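Local coordinates for hydrolase family protein (Deinococcus radiodurans R1, PDB 3CNH) that belongs to the haloacid dehalogenase-like hydrolases, probably acts as a phosphatase, and holds a sodium ion and a phosphate in its presumed active site, at residues A[7-12]-A[93-98]; A[14-19]-A[120-125]; A[169-174]-A[181-186]; A[130-135]-A[151-156]; A[79-84]-A[112-117]. One frame throughout, in Å; residues are numbered along the deposited sequence.

Interaction 1: A[7-12]-A[93-98]. With NA (sodium ion), chain C; PO4 (phosphate ion), chain D.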
# COMPACT_ATOMS: atom_id res chain seq x y z
N LEU A 7 13.05 7.57 4.02
CA LEU A 7 12.32 7.11 2.82
C LEU A 7 10.97 6.57 3.24
O LEU A 7 10.83 5.88 4.25
CB LEU A 7 13.07 6.03 2.03
CG LEU A 7 14.37 6.41 1.33
CD1 LEU A 7 15.44 6.37 2.35
CD2 LEU A 7 14.62 5.41 0.20
N PHE A 8 9.97 6.96 2.46
CA PHE A 8 8.59 6.53 2.63
C PHE A 8 8.22 5.70 1.41
O PHE A 8 8.38 6.13 0.26
CB PHE A 8 7.67 7.74 2.72
CG PHE A 8 7.85 8.56 3.97
CD1 PHE A 8 8.88 9.49 4.06
CD2 PHE A 8 7.01 8.40 5.05
CE1 PHE A 8 9.06 10.24 5.22
CE2 PHE A 8 7.21 9.14 6.21
CZ PHE A 8 8.22 10.05 6.28
N TRP A 9 7.73 4.50 1.69
CA TRP A 9 7.44 3.51 0.65
C TRP A 9 5.98 3.11 0.55
O TRP A 9 5.33 2.71 1.49
CB TRP A 9 8.23 2.21 0.89
CG TRP A 9 9.71 2.28 0.75
CD1 TRP A 9 10.60 2.79 1.66
CD2 TRP A 9 10.48 1.83 -0.37
NE1 TRP A 9 11.88 2.71 1.15
CE2 TRP A 9 11.84 2.12 -0.08
CE3 TRP A 9 10.17 1.25 -1.59
CZ2 TRP A 9 12.87 1.80 -0.96
CZ3 TRP A 9 11.17 0.92 -2.44
CH2 TRP A 9 12.51 1.22 -2.14
N ASP A 10 5.52 3.23 -0.67
CA ASP A 10 4.25 2.61 -1.11
C ASP A 10 4.56 1.11 -1.03
O ASP A 10 5.73 0.67 -1.20
CB ASP A 10 4.03 3.10 -2.54
CG ASP A 10 2.84 2.59 -3.20
OD1 ASP A 10 1.85 2.29 -2.54
OD2 ASP A 10 2.90 2.56 -4.49
N ILE A 11 3.53 0.31 -0.77
CA ILE A 11 3.72 -1.15 -0.74
C ILE A 11 3.19 -1.78 -2.03
O ILE A 11 3.94 -2.33 -2.83
CB ILE A 11 3.14 -1.80 0.49
CG1 ILE A 11 3.80 -1.19 1.74
CG2 ILE A 11 3.36 -3.33 0.47
CD1 ILE A 11 3.30 -1.75 3.08
N GLY A 12 1.90 -1.64 -2.26
CA GLY A 12 1.29 -2.19 -3.49
C GLY A 12 1.81 -1.57 -4.77
O GLY A 12 1.75 -0.36 -4.94
N ALA A 93 14.28 -6.56 -2.80
CA ALA A 93 15.68 -6.74 -2.52
C ALA A 93 16.38 -5.40 -2.34
O ALA A 93 17.24 -5.23 -1.50
CB ALA A 93 16.37 -7.57 -3.63
N LEU A 94 15.98 -4.44 -3.16
CA LEU A 94 16.58 -3.09 -3.10
C LEU A 94 16.25 -2.45 -1.75
O LEU A 94 17.10 -1.87 -1.05
CB LEU A 94 16.02 -2.21 -4.23
CG LEU A 94 16.34 -0.72 -4.19
CD1 LEU A 94 17.83 -0.43 -4.22
CD2 LEU A 94 15.62 0.03 -5.34
N ALA A 95 14.98 -2.55 -1.42
CA ALA A 95 14.48 -1.94 -0.16
C ALA A 95 15.17 -2.60 1.03
O ALA A 95 15.60 -1.93 1.96
CB ALA A 95 12.97 -2.04 -0.05
N ARG A 96 15.32 -3.91 0.97
CA ARG A 96 15.98 -4.64 2.07
C ARG A 96 17.41 -4.16 2.25
O ARG A 96 17.93 -4.03 3.36
CB ARG A 96 15.92 -6.19 1.86
CG ARG A 96 14.52 -6.78 2.10
CD ARG A 96 14.33 -8.31 1.76
NE ARG A 96 12.95 -8.73 2.09
CZ ARG A 96 12.30 -9.79 1.61
NH1 ARG A 96 12.84 -10.55 0.67
NH2 ARG A 96 11.05 -10.05 2.01
N ASP A 97 18.06 -3.89 1.13
CA ASP A 97 19.45 -3.43 1.14
C ASP A 97 19.53 -2.04 1.76
O ASP A 97 20.29 -1.78 2.68
CB ASP A 97 19.97 -3.39 -0.30
CG ASP A 97 21.38 -2.93 -0.41
OD1 ASP A 97 22.16 -3.12 0.54
OD2 ASP A 97 21.72 -2.38 -1.48
N LEU A 98 18.71 -1.16 1.22
CA LEU A 98 18.71 0.25 1.65
C LEU A 98 18.33 0.40 3.13
O LEU A 98 18.78 1.31 3.83
CB LEU A 98 17.76 1.11 0.79
CG LEU A 98 18.19 1.42 -0.63
CD1 LEU A 98 17.02 2.14 -1.42
CD2 LEU A 98 19.47 2.27 -0.60
NA NA C . 0.89 1.70 -5.44
P PO4 D . -0.65 1.02 -1.68
O1 PO4 D . -0.76 2.39 -1.20
O2 PO4 D . -0.21 1.02 -3.15
O3 PO4 D . 0.16 0.05 -0.80
O4 PO4 D . -2.01 0.34 -1.79
O HOH W 1 -0.61 0.46 -6.73
O HOH W 2 -0.07 3.73 -5.44
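Trp9 turns one face of its indole to the methyl of Ala95: CB of Ala95 stands 4.0 Å from the centroid of the six-membered ring of Trp9 and 17° off its normal, a CH-pi contact displaced toward the rim. Leu98 comes in differently, at the ring edge and near its plane, with its CD1 4.2 Å from Trp9 CZ2. That same Leu98 CD1 lies 4.4 Å from CD2 of Leu7, which precedes Trp9 by two residues on the strand. With CB already toward the helix and CG anti to the carbonyl carbon (chi1 -67°), the six-membered ring of Trp9 ends up against Ala95. No hydrogen bond crosses here. Strand 6-9 is the middle strand of the parallel, Rossmann-like HAD sheet; the axes of strand 7-9 and helix 93-98 run nearly antiparallel, 151° apart. Leu190 of helix 187-196 also touches Trp9. Beyond the strand the chain enters the position of HAD motif I: Asp10 OD2 binds the sodium ion at 2.4 Å and Gly12 O binds it at 2.3 Å, with Asp166 as a further protein ligand. Phosphate, probably from the crystallisation liquor, adds its O2 to the ion. Gly12 N donates to phosphate O3 at 2.8 Å.

Interaction 2: A[14-19]-A[120-125]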
# COMPACT_ATOMS: atom_id res chain seq x y z
N VAL A 14 4.86 -1.71 -5.70
CA VAL A 14 6.26 -1.35 -5.47
C VAL A 14 7.00 -2.52 -4.83
O VAL A 14 7.79 -3.23 -5.49
CB VAL A 14 6.37 -0.06 -4.65
CG1 VAL A 14 7.80 0.32 -4.31
CG2 VAL A 14 5.72 1.12 -5.42
N LEU A 15 6.70 -2.75 -3.57
CA LEU A 15 7.33 -3.85 -2.81
C LEU A 15 6.66 -5.20 -3.06
O LEU A 15 7.28 -6.26 -3.12
CB LEU A 15 7.29 -3.55 -1.31
CG LEU A 15 8.14 -2.34 -0.88
CD1 LEU A 15 7.84 -1.96 0.57
CD2 LEU A 15 9.62 -2.62 -1.12
N LEU A 16 5.36 -5.12 -3.20
CA LEU A 16 4.49 -6.28 -3.46
C LEU A 16 3.52 -5.93 -4.55
O LEU A 16 3.41 -4.78 -4.96
CB LEU A 16 3.67 -6.64 -2.21
CG LEU A 16 4.41 -6.88 -0.86
CD1 LEU A 16 3.38 -7.10 0.28
CD2 LEU A 16 5.41 -8.02 -0.95
N THR A 17 2.82 -6.94 -5.01
CA THR A 17 1.70 -6.71 -5.93
C THR A 17 0.64 -5.92 -5.15
O THR A 17 0.70 -5.80 -3.94
CB THR A 17 1.06 -8.03 -6.41
OG1 THR A 17 0.65 -8.80 -5.27
CG2 THR A 17 2.02 -8.81 -7.26
N ASN A 18 -0.32 -5.35 -5.86
CA ASN A 18 -1.47 -4.75 -5.17
C ASN A 18 -2.19 -5.84 -4.39
O ASN A 18 -2.04 -7.01 -4.70
CB ASN A 18 -2.40 -4.07 -6.14
CG ASN A 18 -1.78 -2.84 -6.73
OD1 ASN A 18 -1.17 -2.06 -6.02
ND2 ASN A 18 -1.88 -2.69 -8.04
N GLY A 19 -2.88 -5.45 -3.35
CA GLY A 19 -3.56 -6.43 -2.50
C GLY A 19 -4.95 -6.81 -2.97
O GLY A 19 -5.39 -7.94 -2.82
N ARG A 120 3.45 -9.37 7.64
CA ARG A 120 4.00 -10.56 8.32
C ARG A 120 4.52 -11.56 7.31
O ARG A 120 5.59 -12.14 7.48
CB ARG A 120 2.98 -11.24 9.24
CG ARG A 120 2.17 -12.36 8.58
CD ARG A 120 1.40 -13.19 9.61
NE ARG A 120 0.27 -12.42 10.08
CZ ARG A 120 -0.96 -12.55 9.61
NH1 ARG A 120 -1.91 -11.77 10.07
NH2 ARG A 120 -1.23 -13.45 8.68
N THR A 121 3.76 -11.77 6.26
CA THR A 121 4.12 -12.80 5.26
C THR A 121 5.43 -12.50 4.54
O THR A 121 6.25 -13.40 4.26
CB THR A 121 2.95 -13.02 4.25
OG1 THR A 121 1.78 -13.40 4.99
CG2 THR A 121 3.31 -14.06 3.20
N PHE A 122 5.66 -11.22 4.27
CA PHE A 122 6.82 -10.80 3.48
C PHE A 122 7.92 -10.12 4.29
O PHE A 122 8.88 -9.61 3.75
CB PHE A 122 6.39 -10.01 2.27
CG PHE A 122 5.49 -10.79 1.37
CD1 PHE A 122 6.00 -11.77 0.57
CD2 PHE A 122 4.13 -10.58 1.39
CE1 PHE A 122 5.15 -12.55 -0.24
CE2 PHE A 122 3.26 -11.35 0.60
CZ PHE A 122 3.79 -12.33 -0.23
N GLY A 123 7.74 -10.16 5.60
CA GLY A 123 8.75 -9.58 6.52
C GLY A 123 9.08 -8.11 6.30
O GLY A 123 10.25 -7.69 6.40
N LEU A 124 8.04 -7.34 6.00
CA LEU A 124 8.23 -5.93 5.65
C LEU A 124 8.82 -5.12 6.81
O LEU A 124 9.51 -4.13 6.63
CB LEU A 124 6.96 -5.29 5.10
CG LEU A 124 6.34 -6.00 3.88
CD1 LEU A 124 5.08 -5.24 3.40
CD2 LEU A 124 7.37 -6.18 2.74
N GLY A 125 8.51 -5.58 8.00
CA GLY A 125 8.96 -4.97 9.23
C GLY A 125 10.43 -5.11 9.49
O GLY A 125 10.99 -4.48 10.37
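Leu16 lays its CD2 methyl over one face of the Phe122 ring, the CH-pi part of this contact. The methyl is 3.9 Å from the ring centroid and 25° off the normal, shifted toward the rim at the CB end, so that Leu16 CD2 comes to 3.6 Å from Phe122 CG. On the opposite face of the ring sits CG2 of Thr121, leaving the phenyl sandwiched between two methyl groups. The aliphatic part belongs to the other branch of the leucine: Leu16 CD1 meets Leu124 CD1 tip to tip at 4.0 Å, and it also comes within 3.7 Å of Phe122 CD2. A first torsion of -54° in Leu16, with CG beside the backbone N, brings CD2 over the ring and CD1 between Phe122 and Leu124. Segment 14-19 follows motif I, where HAD enzymes carry the squiggle and flap that lead out to a helical cap; here it packs on the end of helix 112-122. Without the isobutyl fork of Leu16, as in an alanine here, the Phe122 face would probably lose its covering methyl and Leu124 its apolar mate. As for backbone polar groups, Gly123, at positive phi (57°), ends that helix in a Schellman motif that includes a weak bond from Gly123 N to Arg120 O. Phe122 O accepts from Arg96 NH2 of helix 89-98, and Ile11 touches both Leu16 and Leu124. Thr17, which follows Leu16, pairs by backbone with Gln86, and its OG1 bonds to Gln84 O and Gln86 N.

Interaction 3: A[169-174]-A[181-186]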
# COMPACT_ATOMS: atom_id res chain seq x y z
N GLN A 169 0.26 10.41 -9.81
CA GLN A 169 -0.56 11.32 -8.99
C GLN A 169 -0.06 11.39 -7.55
O GLN A 169 -0.06 12.46 -6.91
CB GLN A 169 -2.03 10.90 -9.03
CG GLN A 169 -3.01 11.82 -8.29
CD GLN A 169 -4.46 11.35 -8.47
OE1 GLN A 169 -4.70 10.37 -9.20
NE2 GLN A 169 -5.43 12.01 -7.81
N ASN A 170 0.40 10.25 -7.04
CA ASN A 170 0.93 10.16 -5.65
C ASN A 170 2.30 10.84 -5.54
O ASN A 170 2.61 11.51 -4.56
CB ASN A 170 0.95 8.74 -5.12
CG ASN A 170 -0.41 8.27 -4.69
OD1 ASN A 170 -1.19 9.07 -4.20
ND2 ASN A 170 -0.67 6.99 -4.78
N VAL A 171 3.12 10.66 -6.58
CA VAL A 171 4.43 11.29 -6.63
C VAL A 171 4.28 12.81 -6.63
O VAL A 171 4.96 13.57 -5.89
CB VAL A 171 5.25 10.79 -7.86
CG1 VAL A 171 6.49 11.65 -8.10
CG2 VAL A 171 5.57 9.30 -7.66
N GLN A 172 3.35 13.26 -7.46
CA GLN A 172 3.09 14.69 -7.58
C GLN A 172 2.55 15.29 -6.29
O GLN A 172 2.91 16.39 -5.90
CB GLN A 172 2.21 15.00 -8.79
CG GLN A 172 2.87 14.69 -10.13
CD GLN A 172 1.94 14.83 -11.30
OE1 GLN A 172 0.75 14.54 -11.18
NE2 GLN A 172 2.47 15.25 -12.44
N ALA A 173 1.66 14.57 -5.61
CA ALA A 173 1.08 15.06 -4.35
C ALA A 173 2.14 15.19 -3.26
O ALA A 173 2.16 16.15 -2.51
CB ALA A 173 -0.08 14.13 -3.87
N ALA A 174 3.03 14.23 -3.24
CA ALA A 174 4.15 14.25 -2.29
C ALA A 174 5.01 15.48 -2.56
O ALA A 174 5.40 16.23 -1.65
CB ALA A 174 4.99 12.96 -2.42
N ALA A 181 10.36 12.89 -4.38
CA ALA A 181 9.60 11.71 -4.75
C ALA A 181 10.16 11.13 -6.04
O ALA A 181 10.71 11.83 -6.88
CB ALA A 181 8.10 12.04 -4.91
N VAL A 182 10.09 9.81 -6.10
CA VAL A 182 10.45 9.05 -7.29
C VAL A 182 9.35 8.06 -7.64
O VAL A 182 8.88 7.35 -6.77
CB VAL A 182 11.72 8.21 -7.08
CG1 VAL A 182 12.05 7.46 -8.36
CG2 VAL A 182 12.90 9.14 -6.67
N GLN A 183 8.95 8.05 -8.90
CA GLN A 183 7.99 7.08 -9.39
C GLN A 183 8.68 5.75 -9.65
O GLN A 183 9.61 5.67 -10.42
CB GLN A 183 7.33 7.54 -10.68
CG GLN A 183 6.12 6.68 -11.03
CD GLN A 183 5.40 7.17 -12.27
OE1 GLN A 183 5.77 8.19 -12.85
NE2 GLN A 183 4.34 6.46 -12.67
N CYS A 184 8.22 4.71 -8.99
CA CYS A 184 8.82 3.38 -9.13
C CYS A 184 8.31 2.68 -10.38
O CYS A 184 7.10 2.44 -10.53
CB CYS A 184 8.50 2.51 -7.92
SG CYS A 184 9.22 0.83 -8.04
N VAL A 185 9.23 2.51 -11.32
CA VAL A 185 8.97 1.79 -12.58
C VAL A 185 9.62 0.41 -12.48
O VAL A 185 9.00 -0.61 -12.74
CB VAL A 185 9.52 2.54 -13.78
CG1 VAL A 185 9.41 1.70 -15.04
CG2 VAL A 185 8.73 3.85 -13.93
N ASP A 186 10.89 0.41 -12.14
CA ASP A 186 11.60 -0.85 -11.87
C ASP A 186 12.77 -0.65 -10.93
O ASP A 186 13.18 0.47 -10.65
CB ASP A 186 12.02 -1.58 -13.14
CG ASP A 186 12.97 -0.78 -14.01
OD1 ASP A 186 14.11 -0.48 -13.60
OD2 ASP A 186 12.58 -0.49 -15.17
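Val171 spreads its two methyls along the strand, one on Ala181 and the other on Gln183. CG1 goes to the methyl of Ala181, with Val171 CG1 and Ala181 CB 3.6 Å apart. CG2 rests against the backbone further along, with Val171 CG2 3.7 Å from Gln183 CA and 3.9 Å from Gln183 CB. The division follows from the first torsion: CG1 is anti to the backbone N (chi1 168°), and CG2 is thereby anti to the carbonyl carbon. One turn on, Ala174 CB reaches Ala181 CB at 4.1 Å, so the alanine methyl is met by two residues of the same helical face, closely by Val171 and more loosely by Ala174. The small alanines are consistent with the close approach, 7.8 Å between the axes of helix 169-174 and strand 181-183, which run at 171° to each other. This is the second half of a beta-alpha-beta crossover: strand 161-165, helix 168-176, then strand 180-183 at the edge of the HAD sheet. Outside the apolar layer, backbone bonds of Val182 with Met163 and of Cys184 with Asp165 fix the edge strand to its neighbour. Beyond CB the extended Gln183 chain leaves Val171, and its NE2 bonds to Asp166 O, the backbone of a sodium ligand. Val182 points away from this helix and packs on Leu190 of helix 187-196, which Asp186 N-caps, its OD1 accepting from Gln189 N.

Interaction 4: A[130-135]-A[151-156]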
# COMPACT_ATOMS: atom_id res chain seq x y z
N ALA A 130 8.05 1.72 10.64
CA ALA A 130 6.65 1.98 10.98
C ALA A 130 5.85 1.97 9.71
O ALA A 130 6.39 2.16 8.62
CB ALA A 130 6.45 3.27 11.76
N PHE A 131 4.57 1.77 9.88
CA PHE A 131 3.67 1.60 8.77
C PHE A 131 2.55 2.64 8.84
O PHE A 131 1.59 2.46 9.56
CB PHE A 131 3.09 0.18 8.76
CG PHE A 131 4.12 -0.87 8.45
CD1 PHE A 131 4.96 -1.34 9.43
CD2 PHE A 131 4.27 -1.33 7.15
CE1 PHE A 131 5.93 -2.28 9.14
CE2 PHE A 131 5.23 -2.26 6.82
CZ PHE A 131 6.10 -2.72 7.82
N PHE A 132 2.73 3.71 8.08
CA PHE A 132 1.76 4.82 8.05
C PHE A 132 0.72 4.47 7.01
O PHE A 132 0.74 4.92 5.87
CB PHE A 132 2.48 6.15 7.79
CG PHE A 132 3.60 6.41 8.76
CD1 PHE A 132 3.45 6.19 10.10
CD2 PHE A 132 4.80 6.90 8.30
CE1 PHE A 132 4.51 6.43 11.00
CE2 PHE A 132 5.86 7.17 9.21
CZ PHE A 132 5.72 6.91 10.54
N THR A 133 -0.18 3.62 7.46
CA THR A 133 -1.18 2.98 6.62
C THR A 133 -2.55 3.63 6.79
O THR A 133 -2.96 4.00 7.89
CB THR A 133 -1.27 1.51 6.93
OG1 THR A 133 0.03 0.89 6.83
CG2 THR A 133 -2.28 0.81 5.99
N SER A 134 -3.26 3.73 5.67
CA SER A 134 -4.56 4.41 5.67
C SER A 134 -5.55 3.92 6.72
O SER A 134 -6.28 4.71 7.31
CB SER A 134 -5.24 4.29 4.29
OG SER A 134 -5.37 2.92 3.92
N SER A 135 -5.57 2.62 6.90
CA SER A 135 -6.54 1.97 7.81
C SER A 135 -6.21 2.22 9.27
O SER A 135 -7.05 2.08 10.14
CB SER A 135 -6.69 0.49 7.49
OG SER A 135 -5.44 -0.18 7.51
N LEU A 151 5.20 12.76 7.53
CA LEU A 151 6.32 13.62 7.88
C LEU A 151 6.29 13.97 9.37
O LEU A 151 7.33 13.97 10.07
CB LEU A 151 6.30 14.91 7.05
CG LEU A 151 6.62 14.70 5.57
CD1 LEU A 151 6.41 16.01 4.80
CD2 LEU A 151 8.04 14.12 5.32
N THR A 152 5.11 14.29 9.85
CA THR A 152 4.92 14.67 11.25
C THR A 152 5.26 13.51 12.20
O THR A 152 5.92 13.69 13.22
CB THR A 152 3.49 15.16 11.52
OG1 THR A 152 3.25 16.35 10.74
CG2 THR A 152 3.29 15.49 13.01
N LEU A 153 4.86 12.31 11.81
CA LEU A 153 5.10 11.11 12.66
C LEU A 153 6.56 10.76 12.66
O LEU A 153 7.13 10.37 13.69
CB LEU A 153 4.21 9.93 12.25
CG LEU A 153 2.70 10.19 12.45
CD1 LEU A 153 1.94 9.06 11.78
CD2 LEU A 153 2.40 10.32 13.95
N ALA A 154 7.19 10.88 11.50
CA ALA A 154 8.64 10.56 11.38
C ALA A 154 9.54 11.67 11.90
O ALA A 154 10.73 11.46 12.18
CB ALA A 154 9.01 10.22 9.91
N GLN A 155 8.95 12.84 12.06
CA GLN A 155 9.70 14.06 12.43
C GLN A 155 10.88 14.36 11.52
O GLN A 155 12.04 14.44 11.93
CB GLN A 155 10.10 14.09 13.90
CG GLN A 155 8.91 14.41 14.78
CD GLN A 155 8.43 15.85 14.61
OE1 GLN A 155 9.17 16.82 14.87
NE2 GLN A 155 7.20 16.01 14.19
N VAL A 156 10.55 14.48 10.24
CA VAL A 156 11.54 14.94 9.26
C VAL A 156 10.92 16.01 8.40
O VAL A 156 9.70 16.08 8.21
CB VAL A 156 12.14 13.83 8.39
CG1 VAL A 156 12.81 12.77 9.24
CG2 VAL A 156 11.13 13.23 7.47
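Phe132 meets the last turn of helix 144-154, where Leu153 and then Ala154 come against its ring. Leu151, starting the turn, points away from the phenyl and packs on Phe8 of the central strand. Leu153 carries most of the contact. Its CB lies 3.7 Å from Phe132 CE1, and its CD1 is 3.7 Å from Phe132 CD1, so the leucine follows one side of the ring from CD1 round to CE1 and CZ. The leucine and the phenyl lie side by side, pointing opposite ways, and the approach to the ring is oblique. Leaving CB beside the backbone N (chi1 -64°), the Leu153 branch carries CD1 back toward strand 131-133. In the HAD fold this places helix 144-154 on one face of the parallel sheet, reaching from edge strand 131-133 to central strand 6-9. The Phe132 ring also meets that of Tyr105, their planes at about 15°, while Phe8 touches both Phe132 and Ala154. Ala154 closes the apolar contact more loosely, its CB 4.4 Å from Phe132 CE2. Gln155 then leaves the helix at positive phi, the C-prime residue of a Schellman motif with Val156 N bonded to Leu151 O at 3.3 Å. The Gln155 side chain curls back to the same turn: Gln155 NE2 donates to Thr152 O at 2.8 Å, in the carbonyl plane and on a lone pair. The side chain of Val156 packs on Ala6.

Interaction 5: A[79-84]-A[112-117]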
# COMPACT_ATOMS: atom_id res chain seq x y z
N ALA A 79 -9.17 -15.91 2.73
CA ALA A 79 -7.94 -16.66 2.43
C ALA A 79 -7.48 -16.38 1.01
O ALA A 79 -6.30 -16.13 0.75
CB ALA A 79 -8.13 -18.17 2.61
N VAL A 80 -8.44 -16.41 0.09
CA VAL A 80 -8.14 -16.20 -1.33
C VAL A 80 -7.75 -14.72 -1.57
O VAL A 80 -6.87 -14.41 -2.39
CB VAL A 80 -9.28 -16.70 -2.25
CG1 VAL A 80 -8.96 -16.39 -3.71
CG2 VAL A 80 -9.49 -18.22 -2.06
N MSE A 81 -8.37 -13.81 -0.83
CA MSE A 81 -7.99 -12.39 -0.93
C MSE A 81 -6.51 -12.26 -0.58
O MSE A 81 -5.72 -11.66 -1.31
CB MSE A 81 -8.80 -11.49 0.02
CG MSE A 81 -10.22 -11.34 -0.34
SE MSE A 81 -11.18 -10.20 0.92
CE MSE A 81 -9.99 -8.74 0.92
N GLU A 82 -6.16 -12.88 0.53
CA GLU A 82 -4.79 -12.77 1.07
C GLU A 82 -3.76 -13.28 0.07
O GLU A 82 -2.67 -12.70 -0.13
CB GLU A 82 -4.70 -13.47 2.43
CG GLU A 82 -5.39 -12.65 3.49
CD GLU A 82 -5.44 -13.33 4.84
OE1 GLU A 82 -5.18 -14.56 4.88
OE2 GLU A 82 -5.76 -12.63 5.82
N GLU A 83 -4.13 -14.36 -0.58
CA GLU A 83 -3.25 -15.02 -1.55
C GLU A 83 -2.94 -14.24 -2.80
O GLU A 83 -2.05 -14.64 -3.57
CB GLU A 83 -3.81 -16.37 -1.95
CG GLU A 83 -3.77 -17.31 -0.79
CD GLU A 83 -4.64 -18.49 -1.00
OE1 GLU A 83 -5.32 -18.55 -2.05
OE2 GLU A 83 -4.65 -19.35 -0.09
N GLN A 84 -3.66 -13.16 -3.02
CA GLN A 84 -3.43 -12.31 -4.19
C GLN A 84 -2.11 -11.56 -4.03
O GLN A 84 -1.54 -11.09 -5.00
CB GLN A 84 -4.53 -11.29 -4.42
CG GLN A 84 -5.89 -11.95 -4.64
CD GLN A 84 -5.84 -12.98 -5.69
OE1 GLN A 84 -5.59 -12.66 -6.85
NE2 GLN A 84 -6.07 -14.25 -5.31
N ARG A 112 -6.82 -2.99 7.05
CA ARG A 112 -6.00 -3.51 8.16
C ARG A 112 -5.61 -4.97 8.02
O ARG A 112 -4.45 -5.34 8.20
CB ARG A 112 -6.74 -3.30 9.50
CG ARG A 112 -5.99 -3.79 10.73
CD ARG A 112 -6.93 -3.71 11.95
NE ARG A 112 -6.49 -4.48 13.11
CZ ARG A 112 -5.48 -4.14 13.91
NH1 ARG A 112 -4.74 -3.08 13.67
NH2 ARG A 112 -5.19 -4.92 14.95
N ASP A 113 -6.60 -5.81 7.74
CA ASP A 113 -6.33 -7.24 7.72
C ASP A 113 -5.34 -7.65 6.62
O ASP A 113 -4.33 -8.34 6.89
CB ASP A 113 -7.65 -8.03 7.68
CG ASP A 113 -8.50 -7.80 8.92
OD1 ASP A 113 -7.98 -7.80 10.06
OD2 ASP A 113 -9.70 -7.60 8.73
N LEU A 114 -5.56 -7.15 5.42
CA LEU A 114 -4.63 -7.46 4.31
C LEU A 114 -3.29 -6.83 4.58
O LEU A 114 -2.26 -7.41 4.30
CB LEU A 114 -5.11 -7.02 2.92
CG LEU A 114 -6.17 -7.87 2.23
CD1 LEU A 114 -6.48 -7.29 0.83
CD2 LEU A 114 -5.74 -9.31 2.15
N ASN A 115 -3.30 -5.64 5.13
CA ASN A 115 -2.02 -4.94 5.43
C ASN A 115 -1.15 -5.79 6.35
O ASN A 115 0.03 -6.06 6.10
CB ASN A 115 -2.27 -3.57 6.10
CG ASN A 115 -1.06 -2.66 6.02
OD1 ASN A 115 -0.46 -2.48 4.94
ND2 ASN A 115 -0.73 -2.04 7.16
N GLU A 116 -1.76 -6.29 7.40
CA GLU A 116 -1.03 -7.05 8.45
C GLU A 116 -0.59 -8.40 7.91
O GLU A 116 0.51 -8.85 8.19
CB GLU A 116 -1.83 -7.05 9.76
CG GLU A 116 -1.74 -5.59 10.27
CD GLU A 116 -2.41 -5.30 11.58
OE1 GLU A 116 -3.10 -6.19 12.12
OE2 GLU A 116 -2.27 -4.14 12.03
N TYR A 117 -1.42 -9.00 7.07
CA TYR A 117 -1.05 -10.27 6.42
C TYR A 117 0.18 -10.06 5.54
O TYR A 117 1.11 -10.85 5.52
CB TYR A 117 -2.21 -10.83 5.58
CG TYR A 117 -1.77 -11.93 4.66
CD1 TYR A 117 -1.74 -13.25 5.08
CD2 TYR A 117 -1.37 -11.66 3.36
CE1 TYR A 117 -1.32 -14.27 4.25
CE2 TYR A 117 -0.93 -12.67 2.51
CZ TYR A 117 -0.92 -13.98 2.97
OH TYR A 117 -0.53 -15.00 2.17
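Tyr117 has one face of its ring occupied by Glu82: CB of Glu82 lies 3.7 Å from the Tyr117 centroid and only 3° off the normal, a CH-pi contact over the ring centre. The glutamate then runs across the ring, and its carboxylate stacks nearly parallel to it, Glu82 OE1 standing 3.7 Å from Tyr117 CD1. The backbone oxygen of Glu82 comes to 3.2 Å from Tyr117 CE2. Helix 74-83 is the last of four helices, 22-32 to 74-83, that precede core helix 89-98, consistent with a HAD C1-type cap; the axes of 79-83 and 112-117 cross at -53°. CG anti to the backbone N (chi1 166°) swings the Tyr117 ring out over Glu82. Glu82 would probably lose the surface it lies on, and its carboxylate turn more freely, were a serine to stand in place of the tyrosine. In one of its two conformers Leu114 puts CD2 3.6 Å from Glu82 CG and CD1 3.8 Å from CE of selenomethionine Met81, whose side chain is roughly perpendicular to the leucine; both contacts are described for that conformer alone. Trp20 touches Met81 and Leu114. Arg78 makes a long, weak ion pair with the Glu82 carboxylate. At the end of the cap helix the Gln84 side chain folds back, its NE2 donating to Val80 O at 3.0 Å.

In the fold
From the N terminus, the central strand opens interaction 1 and the loop behind it opens interaction 2. The chain then passes through four helices, from 22-32 to 74-83, and segment 79-84 opens interaction 5 before helix 89-98 closes interaction 1. Helix 112-122 closes interaction 5 with its start and interaction 2 with its end, so interaction 5 nests inside interaction 2, while interaction 1 crosses both. Interaction 1 holds a core helix on the central strand, interaction 2 ties the loop after that strand to helix 112-122, and interaction 5 ties the last cap helix to it. Interactions 4 and 3 follow in series as short local loops, packing helices near the two outermost strands.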